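Local coordinates for protein peptidase M28 (Shewanella amazonensis SB2B, PDB 3IIB) that probably acts as a zinc-dependent exopeptidase of family M28, with metallodipeptidase and carboxypeptidase activity, and is probably active as a homodimer, at residues A[98-103]-A[225-230]. Residues are numbered along the deposited sequence; the frame is centred on the assembly and turned at random.
Sequences SIATPA and LGSERR
Leu225 and Thr101 are joined through two hydrogen bonds that use both backbone polar groups of the leucine. Its N-H points almost straight at Thr101 OG1, with 2.9 Å from Leu225 N to that oxygen and an angle of 172° at the hydrogen. The return bond runs from Thr101 N to Leu225 O (3.0 Å), the donor tilted somewhat from the carbonyl plane. Thr101 OG1 lies between its own backbone N and carbonyl carbon (chi1 49°), which turns the hydroxyl to the strand and leaves CG2 4.2 Å from Leu225 CB. Replacing Thr101 with valine would probably leave the Leu225 N-H without its acceptor. Farther along the leucine, CD1 comes within 3.8 Å of Ser98 OG, a hydroxyl already engaged by Ile99 O and Ala198 N. Ser227 makes the second grip: its OG donates to Ser98 O at 2.7 Å, tilted 21° from the carbonyl plane. Trp73 NE1 also bonds to Ser98 O, so two donors hold this carbonyl. Between the grips, Ala100 CB rests 3.2 Å from Leu225 O. Strand 220-242 meanwhile pairs antiparallel with strand 62-84, Gly226 bonding to Gly76 and Ile77. Away from the zinc ions, the irregular loop between strands 88-94 and 106-113 is therefore fastened to the long strand mainly by directed side-chain and backbone hydrogen bonds, with few apolar contacts.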
loop_
_atom_site.group_PDB
_atom_site.type_symbol
_atom_site.label_atom_id
_atom_site.label_comp_id
_atom_site.label_asym_id
_atom_site.label_seq_id
_atom_site.Cartn_x
_atom_site.Cartn_y
_atom_site.Cartn_z
ATOM N N SER A 98 -6.952 12.732 18.343
ATOM C CA SER A 98 -7.949 13.649 17.779
ATOM C C SER A 98 -9.280 13.496 18.487
ATOM O O SER A 98 -9.738 12.376 18.774
ATOM C CB SER A 98 -8.182 13.385 16.272
ATOM O OG SER A 98 -9.096 14.338 15.758
ATOM N N ILE A 99 -9.961 14.611 18.690
ATOM C CA ILE A 99 -11.352 14.582 19.046
ATOM C C ILE A 99 -12.161 14.129 17.820
ATOM O O ILE A 99 -11.691 14.171 16.688
ATOM C CB ILE A 99 -11.865 15.985 19.533
ATOM C CG1 ILE A 99 -11.783 17.051 18.428
ATOM C CG2 ILE A 99 -11.057 16.449 20.767
ATOM C CD1 ILE A 99 -12.677 18.306 18.713
ATOM N N ALA A 100 -13.389 13.719 18.078
ATOM C CA ALA A 100 -14.328 13.342 17.030
ATOM C C ALA A 100 -14.824 14.604 16.343
ATOM O O ALA A 100 -14.834 15.695 16.951
ATOM C CB ALA A 100 -15.543 12.551 17.629
ATOM N N THR A 101 -15.298 14.441 15.116
ATOM C CA THR A 101 -16.007 15.523 14.384
ATOM C C THR A 101 -17.380 15.697 14.987
ATOM O O THR A 101 -17.848 14.780 15.647
ATOM C CB THR A 101 -16.115 15.188 12.916
ATOM O OG1 THR A 101 -16.607 13.846 12.775
ATOM C CG2 THR A 101 -14.725 15.317 12.245
ATOM N N PRO A 102 -18.002 16.885 14.797
ATOM C CA PRO A 102 -19.342 17.168 15.287
ATOM C C PRO A 102 -20.356 16.117 14.872
ATOM O O PRO A 102 -20.237 15.532 13.808
ATOM C CB PRO A 102 -19.696 18.499 14.620
ATOM C CG PRO A 102 -18.446 19.114 14.284
ATOM C CD PRO A 102 -17.454 18.037 14.053
ATOM N N ALA A 103 -21.349 15.895 15.729
ATOM C CA ALA A 103 -22.467 15.004 15.422
ATOM C C ALA A 103 -23.178 15.477 14.155
ATOM O O ALA A 103 -23.491 14.660 13.284
ATOM C CB ALA A 103 -23.449 14.946 16.610
ATOM N N LEU A 225 -14.823 11.710 11.870
ATOM C CA LEU A 225 -13.934 10.993 12.763
ATOM C C LEU A 225 -14.668 10.629 14.026
ATOM O O LEU A 225 -15.313 11.470 14.665
ATOM C CB LEU A 225 -12.693 11.796 13.138
ATOM C CG LEU A 225 -11.798 12.275 11.997
ATOM C CD1 LEU A 225 -10.741 13.246 12.568
ATOM C CD2 LEU A 225 -11.146 11.111 11.191
ATOM N N GLY A 226 -14.589 9.354 14.364
ATOM C CA GLY A 226 -15.152 8.870 15.605
ATOM C C GLY A 226 -13.907 8.636 16.448
ATOM O O GLY A 226 -12.861 8.188 15.958
ATOM N N SER A 227 -13.999 8.990 17.694
ATOM C CA SER A 227 -12.941 8.702 18.646
ATOM C C SER A 227 -13.548 8.925 20.013
ATOM O O SER A 227 -14.612 9.554 20.120
ATOM C CB SER A 227 -11.745 9.643 18.449
ATOM O OG SER A 227 -12.041 10.948 18.947
ATOM N N GLU A 228 -12.873 8.411 21.040
ATOM C CA GLU A 228 -13.325 8.518 22.429
ATOM C C GLU A 228 -12.098 8.571 23.346
ATOM O O GLU A 228 -11.106 7.880 23.124
ATOM C CB GLU A 228 -14.181 7.307 22.798
ATOM C CG GLU A 228 -14.767 7.330 24.223
ATOM C CD GLU A 228 -15.124 5.942 24.777
ATOM O OE1 GLU A 228 -14.591 4.899 24.297
ATOM O OE2 GLU A 228 -15.927 5.915 25.732
ATOM N N ARG A 229 -12.208 9.368 24.397
ATOM C CA ARG A 229 -11.148 9.545 25.380
ATOM C C ARG A 229 -11.702 8.961 26.678
ATOM O O ARG A 229 -12.857 9.224 27.023
ATOM C CB ARG A 229 -10.880 11.049 25.491
ATOM C CG ARG A 229 -10.124 11.550 26.712
ATOM C CD ARG A 229 -8.671 11.214 26.675
ATOM N NE ARG A 229 -7.963 11.768 25.515
ATOM C CZ ARG A 229 -6.776 11.320 25.093
ATOM N NH1 ARG A 229 -6.194 10.311 25.710
ATOM N NH2 ARG A 229 -6.175 11.850 24.039
ATOM N N ARG A 230 -10.907 8.126 27.343
ATOM C CA ARG A 230 -11.227 7.612 28.664
ATOM C C ARG A 230 -10.202 8.130 29.659
ATOM O O ARG A 230 -9.270 8.822 29.272
ATOM C CB ARG A 230 -11.226 6.105 28.651
ATOM C CG ARG A 230 -12.385 5.551 27.850
ATOM C CD ARG A 230 -12.309 4.055 27.792
ATOM N NE ARG A 230 -13.379 3.504 26.970
ATOM C CZ ARG A 230 -13.502 2.211 26.664
ATOM N NH1 ARG A 230 -12.623 1.310 27.111
ATOM N NH2 ARG A 230 -14.516 1.817 25.905
#